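PDB 3PGB: amine oxidase from Emericella nidulans, which probably oxidises primary amines to aldehydes, using a copper(II) ion and a topaquinone cofactor formed from one of its own tyrosines. Local coordinates for residues E185-S189 / E190-K194; D307-A311 / H312-R316; S633-V636 / H637-H640. All blocks are in the same frame, centred on the assembly; numbering follows the deposited sequence.

In the fold
The three contacts are local and follow one another along the chain, none touching another; their centres are 28 to 36 Å apart. Contact 1 is a turn of helix 186-198 with an apolar side against strands and a solvent-facing side bearing a salt bridge. Contacts 2 and 3 lie in loops, the first with a short 3-10 turn, and in each a histidine takes part in a side-chain hydrogen bond: with a carboxylate in 307-316, with a second histidine in 633-640. Both also reach the second subunit, whereas contact 1 meets no other protein chain. Contact 3 lies closest to the centre of the chain, within the range of the enzyme domain; all three are only partly buried.

Contact 1. Residues E185-S189 / E190-K194; sequences ETVYS and EWLFK
The carbonyl oxygen of Y188 is gripped by two backbone donors: F193 N at 3.0 Å and, weakly, W191 N at 3.4 Å. The F193 bond spans five residues, as does that from L192 N to V187 O (3.1 Å), whereas E190 N still reaches T186 O in the ordinary four-residue way. The helix thus widens into a pi-type turn and kinks.

One turn on from Y188, L192 CD1 sits over one face of its phenol ring, 3.8 Å from its centroid, and also touches V187 CG1. F193, with CG anti to its own carbonyl carbon (chi1 -69°), swings its ring back along the helix so that Y188 CB and CD1 lie over one of its faces; the two ring planes are inclined at 54°. On the exposed side, K194 stretches out to place NZ 3.0 Å from E190 OE1, a salt bridge that meets the carboxylate from above its plane, while T186 CG2 packs on E190 CG.

Helix 186-198 lies against two strands: L192 touches I221 of 219-223 and R236 of 235-242, and Y188 OH bonds to I221 O. W191 meets W272 edge-to-face.

Contact 2. Residues D307-A311 / H312-R316; sequences DGAWA and HTEQR
H312 and D307 meet through a short hydrogen bond, H312 NE2 to D307 OD2 at 2.6 Å. It is nearly straight, with an N-H...O angle of 165°. The oxygen lies in the plane of the imidazole at its edge, but the nitrogen comes in from above the carboxylate plane; the two flat groups are turned 66° against each other. D307 reaches the ring because its CG is anti to the backbone N (chi1 -158°), which carries the carboxylate across the turn. The negative charge beside NE2 would be expected to favour a protonated imidazole. G308 O sits over the centre of one face of the same ring, 3.5 Å above its plane.

The backbone between these two residues supplies the next layer. A short 3-10 turn, 309-311, is closed by A311 N to G308 O at 2.8 Å, and H312 N continues it to A309 O at 2.9 Å. Farther along, R316 doubles back: its chain bends at chi3, laying one face of the guanidinium over the 309-310 peptide, with NH2 3.7 Å from W310 CA. A309 CB packs against R316 CD and lies near E314 OE1.

An outer shell fixes the first. D307 OD1 is bonded to S250 OG, and OD2 takes a second hydrogen bond from D245 N, so both carboxylate oxygens are held; F248 stacks on the ring of H312. W310 NE1 bonds to V306 O, while A311 O accepts from Y507 OH of the same chain. The whole piece lies in the loop between helix 287-294 and strand 329-331, where the W310 indole stacks on H524 of strand 522-524 and Q315 NE2 reaches E732 O of the second subunit.

Contact 3. Residues S633-V636 / H637-H640; sequences SNLV and HAAH
L635 and A638 are joined by the one direct backbone hydrogen bond across this contact, A638 N to L635 O at 3.0 Å. It closes a type II' beta turn with V636 and H637 at its corners. V636 takes the positive phi (56°) that such a turn requires, unusual for a beta-branched residue. A water bridges the turn: it donates to V636 O (2.8 Å) and accepts from A639 N (2.7 Å), linking the turn to the residue that follows it.

The polar side-chain contact is between histidines. H637 ND1 and H640 NE2 lie 3.0 Å apart in a hydrogen bond close to straight (163°), each nitrogen in the plane of the other ring at its edge; either could be the donor. H640 ND1 bonds to E643 OE2, so that E643, H640 and H637 form a hydrogen-bonded chain and, with both its nitrogens bonded, the rotation of the H640 ring is held. H640 CE1 also passes within 3.8 Å of V636 O.

Apolar contacts cover both sides of the turn. V636 CG1, anti to the backbone N (chi1 -173°), leans over one face of the H637 ring as a CH-pi contact. The L635 isobutyl group points the other way, with CD1 touching A639 CB at 3.6 Å, and it continues onto L386 and H388 of strand 374-389 and A400 of strand 400-402.

S633 OG bonds to N572 N of the second subunit, so the approach to the turn lies at the dimer interface. The arrangement is a type II' reversal bridged by a water, with a histidine-histidine hydrogen bond beside it, in the long connection between strands 613-619 and 646-650 of the copper amine oxidase enzyme domain.

Contact 1. Residues E185-S189 / E190-K194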
loop_
_atom_site.group_PDB
_atom_site.type_symbol
_atom_site.label_atom_id
_atom_site.label_comp_id
_atom_site.label_asym_id
_atom_site.label_seq_id
_atom_site.Cartn_x
_atom_site.Cartn_y
_atom_site.Cartn_z
ATOM N N GLU A 185 12.231 42.247 -4.753
ATOM C CA GLU A 185 12.014 43.110 -5.919
ATOM C C GLU A 185 13.339 43.633 -6.478
ATOM O O GLU A 185 13.605 43.472 -7.666
ATOM C CB GLU A 185 11.080 44.280 -5.576
ATOM N N THR A 186 14.170 44.242 -5.633
ATOM C CA THR A 186 15.441 44.830 -6.093
ATOM C C THR A 186 16.338 43.826 -6.825
ATOM O O THR A 186 16.995 44.179 -7.803
ATOM C CB THR A 186 16.257 45.469 -4.939
ATOM O OG1 THR A 186 15.422 46.351 -4.181
ATOM C CG2 THR A 186 17.440 46.254 -5.490
ATOM N N VAL A 187 16.347 42.578 -6.365
ATOM C CA VAL A 187 17.117 41.509 -7.019
ATOM C C VAL A 187 16.734 41.332 -8.490
ATOM O O VAL A 187 17.523 40.811 -9.274
ATOM C CB VAL A 187 16.959 40.157 -6.276
ATOM C CG1 VAL A 187 17.682 39.039 -7.006
ATOM C CG2 VAL A 187 17.497 40.276 -4.857
ATOM N N TYR A 188 15.534 41.765 -8.864
ATOM C CA TYR A 188 15.110 41.711 -10.259
ATOM C C TYR A 188 15.390 43.012 -11.009
ATOM O O TYR A 188 16.118 43.008 -12.002
ATOM C CB TYR A 188 13.630 41.319 -10.371
ATOM C CG TYR A 188 13.412 39.830 -10.200
ATOM C CD1 TYR A 188 13.463 38.976 -11.289
ATOM C CD2 TYR A 188 13.182 39.280 -8.946
ATOM C CE1 TYR A 188 13.280 37.612 -11.136
ATOM C CE2 TYR A 188 12.991 37.919 -8.781
ATOM C CZ TYR A 188 13.043 37.088 -9.879
ATOM O OH TYR A 188 12.857 35.738 -9.727
ATOM N N SER A 189 14.825 44.117 -10.534
ATOM C CA SER A 189 14.893 45.386 -11.262
ATOM C C SER A 189 16.311 45.966 -11.352
ATOM O O SER A 189 16.655 46.617 -12.340
ATOM C CB SER A 189 13.947 46.412 -10.635
ATOM O OG SER A 189 14.238 46.588 -9.263
ATOM N N GLU A 190 17.125 45.718 -10.329
ATOM C CA GLU A 190 18.472 46.292 -10.255
ATOM C C GLU A 190 19.572 45.283 -10.566
ATOM O O GLU A 190 20.757 45.632 -10.533
ATOM C CB GLU A 190 18.709 46.900 -8.865
ATOM C CG GLU A 190 17.763 48.047 -8.519
ATOM C CD GLU A 190 17.818 49.178 -9.539
ATOM O OE1 GLU A 190 18.935 49.590 -9.921
ATOM O OE2 GLU A 190 16.744 49.643 -9.968
ATOM N N TRP A 191 19.191 44.045 -10.880
ATOM C CA TRP A 191 20.173 42.992 -11.141
ATOM C C TRP A 191 19.755 42.065 -12.291
ATOM O O TRP A 191 20.223 42.246 -13.413
ATOM C CB TRP A 191 20.456 42.214 -9.852
ATOM C CG TRP A 191 21.634 41.309 -9.928
ATOM C CD1 TRP A 191 21.621 39.952 -9.887
ATOM C CD2 TRP A 191 23.005 41.696 -10.062
ATOM N NE1 TRP A 191 22.900 39.462 -9.984
ATOM C CE2 TRP A 191 23.770 40.512 -10.090
ATOM C CE3 TRP A 191 23.663 42.929 -10.158
ATOM C CZ2 TRP A 191 25.158 40.523 -10.205
ATOM C CZ3 TRP A 191 25.040 42.939 -10.272
ATOM C CH2 TRP A 191 25.774 41.742 -10.297
ATOM N N LEU A 192 18.868 41.105 -12.026
ATOM C CA LEU A 192 18.553 40.050 -13.000
ATOM C C LEU A 192 18.090 40.583 -14.351
ATOM O O LEU A 192 18.606 40.175 -15.388
ATOM C CB LEU A 192 17.502 39.084 -12.440
ATOM C CG LEU A 192 17.980 38.150 -11.323
ATOM C CD1 LEU A 192 16.802 37.435 -10.680
ATOM C CD2 LEU A 192 19.004 37.152 -11.849
ATOM N N PHE A 193 17.124 41.490 -14.337
ATOM C CA PHE A 193 16.613 42.074 -15.576
ATOM C C PHE A 193 17.654 42.925 -16.299
ATOM O O PHE A 193 17.658 42.990 -17.527
ATOM C CB PHE A 193 15.359 42.921 -15.320
ATOM C CG PHE A 193 14.135 42.125 -14.927
ATOM C CD1 PHE A 193 13.952 40.806 -15.341
ATOM C CD2 PHE A 193 13.137 42.721 -14.169
ATOM C CE1 PHE A 193 12.813 40.101 -14.979
ATOM C CE2 PHE A 193 11.990 42.019 -13.814
ATOM C CZ PHE A 193 11.830 40.709 -14.219
ATOM N N LYS A 194 18.527 43.583 -15.547
ATOM C CA LYS A 194 19.595 44.361 -16.163
ATOM C C LYS A 194 20.601 43.434 -16.849
ATOM O O LYS A 194 21.002 43.683 -17.985
ATOM C CB LYS A 194 20.261 45.289 -15.135
ATOM C CG LYS A 194 19.307 46.392 -14.663
ATOM C CD LYS A 194 19.997 47.555 -13.947
ATOM C CE LYS A 194 19.041 48.754 -13.832
ATOM N NZ LYS A 194 19.525 49.798 -12.882
#

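Contact 2. Residues D307-A311 / H312-R316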
loop_
_atom_site.group_PDB
_atom_site.type_symbol
_atom_site.label_atom_id
_atom_site.label_comp_id
_atom_site.label_asym_id
_atom_site.label_seq_id
_atom_site.Cartn_x
_atom_site.Cartn_y
_atom_site.Cartn_z
ATOM N N ASP A 307 5.209 25.830 -24.417
ATOM C CA ASP A 307 3.949 25.333 -23.887
ATOM C C ASP A 307 3.027 24.834 -24.995
ATOM O O ASP A 307 3.050 25.336 -26.119
ATOM C CB ASP A 307 3.235 26.420 -23.063
ATOM C CG ASP A 307 2.234 25.839 -22.064
ATOM O OD1 ASP A 307 2.482 24.732 -21.546
ATOM O OD2 ASP A 307 1.205 26.493 -21.778
ATOM N N GLY A 308 2.222 23.838 -24.650
ATOM C CA GLY A 308 1.282 23.216 -25.575
ATOM C C GLY A 308 0.429 22.211 -24.832
ATOM O O GLY A 308 0.646 21.965 -23.638
ATOM N N ALA A 309 -0.540 21.626 -25.530
ATOM C CA ALA A 309 -1.483 20.667 -24.926
ATOM C C ALA A 309 -0.796 19.605 -24.058
ATOM O O ALA A 309 -1.328 19.209 -23.016
ATOM C CB ALA A 309 -2.319 19.992 -26.014
ATOM N N TRP A 310 0.381 19.162 -24.501
ATOM C CA TRP A 310 1.200 18.180 -23.781
ATOM C C TRP A 310 1.454 18.546 -22.316
ATOM O O TRP A 310 1.570 17.656 -21.474
ATOM C CB TRP A 310 2.545 17.983 -24.495
ATOM C CG TRP A 310 3.472 19.179 -24.429
ATOM C CD1 TRP A 310 3.516 20.236 -25.293
ATOM C CD2 TRP A 310 4.488 19.428 -23.445
ATOM N NE1 TRP A 310 4.499 21.126 -24.913
ATOM C CE2 TRP A 310 5.109 20.653 -23.783
ATOM C CE3 TRP A 310 4.939 18.731 -22.319
ATOM C CZ2 TRP A 310 6.148 21.195 -23.030
ATOM C CZ3 TRP A 310 5.976 19.273 -21.573
ATOM C CH2 TRP A 310 6.567 20.494 -21.934
ATOM N N ALA A 311 1.552 19.846 -22.028
ATOM C CA ALA A 311 1.797 20.339 -20.664
ATOM C C ALA A 311 0.531 20.780 -19.921
ATOM O O ALA A 311 0.615 21.281 -18.800
ATOM C CB ALA A 311 2.800 21.489 -20.700
ATOM N N HIS A 312 -0.634 20.592 -20.536
ATOM C CA HIS A 312 -1.896 21.036 -19.950
ATOM C C HIS A 312 -2.712 19.853 -19.442
ATOM O O HIS A 312 -2.561 18.739 -19.922
ATOM C CB HIS A 312 -2.696 21.832 -20.977
ATOM C CG HIS A 312 -2.023 23.094 -21.415
ATOM N ND1 HIS A 312 -2.460 23.835 -22.491
ATOM C CD2 HIS A 312 -0.940 23.744 -20.927
ATOM C CE1 HIS A 312 -1.682 24.891 -22.639
ATOM N NE2 HIS A 312 -0.752 24.859 -21.703
ATOM N N THR A 313 -3.595 20.114 -18.483
ATOM C CA THR A 313 -4.302 19.054 -17.753
ATOM C C THR A 313 -5.664 18.684 -18.339
ATOM O O THR A 313 -6.256 17.682 -17.932
ATOM C CB THR A 313 -4.503 19.464 -16.294
ATOM O OG1 THR A 313 -5.203 20.715 -16.248
ATOM C CG2 THR A 313 -3.156 19.611 -15.602
ATOM N N GLU A 314 -6.156 19.503 -19.267
ATOM C CA GLU A 314 -7.389 19.239 -20.027
ATOM C C GLU A 314 -7.453 17.818 -20.602
ATOM O O GLU A 314 -6.422 17.181 -20.840
ATOM C CB GLU A 314 -7.504 20.246 -21.193
ATOM C CG GLU A 314 -6.322 20.168 -22.210
ATOM C CD GLU A 314 -6.344 21.250 -23.311
ATOM O OE1 GLU A 314 -5.684 21.026 -24.359
ATOM O OE2 GLU A 314 -6.996 22.313 -23.135
ATOM N N GLN A 315 -8.668 17.339 -20.848
ATOM C CA GLN A 315 -8.860 16.041 -21.489
ATOM C C GLN A 315 -8.136 16.002 -22.833
ATOM O O GLN A 315 -8.194 16.959 -23.596
ATOM C CB GLN A 315 -10.350 15.760 -21.690
ATOM C CG GLN A 315 -10.680 14.339 -22.158
ATOM C CD GLN A 315 -10.383 14.103 -23.628
ATOM O OE1 GLN A 315 -10.442 15.022 -24.444
ATOM N NE2 GLN A 315 -10.061 12.863 -23.971
ATOM N N ARG A 316 -7.462 14.896 -23.129
ATOM C CA ARG A 316 -6.791 14.743 -24.417
ATOM C C ARG A 316 -6.622 13.291 -24.846
ATOM O O ARG A 316 -6.255 12.439 -24.042
ATOM C CB ARG A 316 -5.419 15.405 -24.376
ATOM C CG ARG A 316 -4.742 15.459 -25.729
ATOM C CD ARG A 316 -3.623 16.465 -25.745
ATOM N NE ARG A 316 -2.366 15.861 -25.320
ATOM C CZ ARG A 316 -1.262 15.774 -26.060
ATOM N NH1 ARG A 316 -1.217 16.267 -27.293
ATOM N NH2 ARG A 316 -0.182 15.197 -25.543
#

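Contact 3. Residues S633-V636 / H637-H640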
loop_
_atom_site.group_PDB
_atom_site.type_symbol
_atom_site.label_atom_id
_atom_site.label_comp_id
_atom_site.label_asym_id
_atom_site.label_seq_id
_atom_site.Cartn_x
_atom_site.Cartn_y
_atom_site.Cartn_z
ATOM N N SER A 633 24.981 18.808 0.435
ATOM C CA SER A 633 25.562 20.142 0.328
ATOM C C SER A 633 24.471 21.217 0.291
ATOM O O SER A 633 24.700 22.346 0.723
ATOM C CB SER A 633 26.443 20.250 -0.925
ATOM O OG SER A 633 27.564 19.380 -0.854
ATOM N N ASN A 634 23.293 20.873 -0.222
ATOM C CA ASN A 634 22.169 21.809 -0.250
ATOM C C ASN A 634 21.625 22.121 1.142
ATOM O O ASN A 634 21.295 23.273 1.456
ATOM C CB ASN A 634 21.012 21.247 -1.075
ATOM C CG ASN A 634 21.317 21.165 -2.546
ATOM O OD1 ASN A 634 22.344 21.656 -3.016
ATOM N ND2 ASN A 634 20.414 20.538 -3.288
ATOM N N LEU A 635 21.515 21.080 1.961
ATOM C CA LEU A 635 20.810 21.171 3.231
ATOM C C LEU A 635 21.712 21.579 4.374
ATOM O O LEU A 635 21.312 22.361 5.231
ATOM C CB LEU A 635 20.153 19.829 3.568
ATOM C CG LEU A 635 18.900 19.466 2.779
ATOM C CD1 LEU A 635 18.345 18.150 3.286
ATOM C CD2 LEU A 635 17.864 20.569 2.893
ATOM N N VAL A 636 22.923 21.032 4.392
ATOM C CA VAL A 636 23.830 21.193 5.521
ATOM C C VAL A 636 23.108 20.701 6.789
ATOM O O VAL A 636 22.820 19.512 6.888
ATOM C CB VAL A 636 24.380 22.637 5.605
ATOM C CG1 VAL A 636 25.455 22.753 6.677
ATOM C CG2 VAL A 636 24.949 23.046 4.257
ATOM N N HIS A 637 22.778 21.582 7.731
ATOM C CA HIS A 637 22.127 21.146 8.975
ATOM C C HIS A 637 20.597 21.344 8.976
ATOM O O HIS A 637 19.950 21.113 10.001
ATOM C CB HIS A 637 22.742 21.869 10.184
ATOM C CG HIS A 637 24.205 21.609 10.368
ATOM N ND1 HIS A 637 24.719 20.343 10.563
ATOM C CD2 HIS A 637 25.263 22.453 10.419
ATOM C CE1 HIS A 637 26.030 20.417 10.709
ATOM N NE2 HIS A 637 26.386 21.688 10.628
ATOM N N ALA A 638 20.026 21.726 7.831
ATOM C CA ALA A 638 18.643 22.223 7.767
ATOM C C ALA A 638 17.525 21.168 7.830
ATOM O O ALA A 638 16.374 21.508 8.103
ATOM C CB ALA A 638 18.461 23.090 6.520
ATOM N N ALA A 639 17.851 19.906 7.566
ATOM C CA ALA A 639 16.843 18.840 7.528
ATOM C C ALA A 639 17.439 17.496 7.940
ATOM O O ALA A 639 17.440 16.541 7.163
ATOM C CB ALA A 639 16.244 18.748 6.144
ATOM N N HIS A 640 17.945 17.419 9.169
ATOM C CA HIS A 640 18.574 16.184 9.650
ATOM C C HIS A 640 17.575 15.065 9.925
ATOM O O HIS A 640 17.961 13.912 10.106
ATOM C CB HIS A 640 19.399 16.447 10.909
ATOM C CG HIS A 640 20.760 16.998 10.635
ATOM N ND1 HIS A 640 21.687 16.335 9.860
ATOM C CD2 HIS A 640 21.366 18.131 11.059
ATOM C CE1 HIS A 640 22.798 17.046 9.805
ATOM N NE2 HIS A 640 22.629 18.141 10.523
HETATM O O HOH W 1 20.183 18.722 6.833
#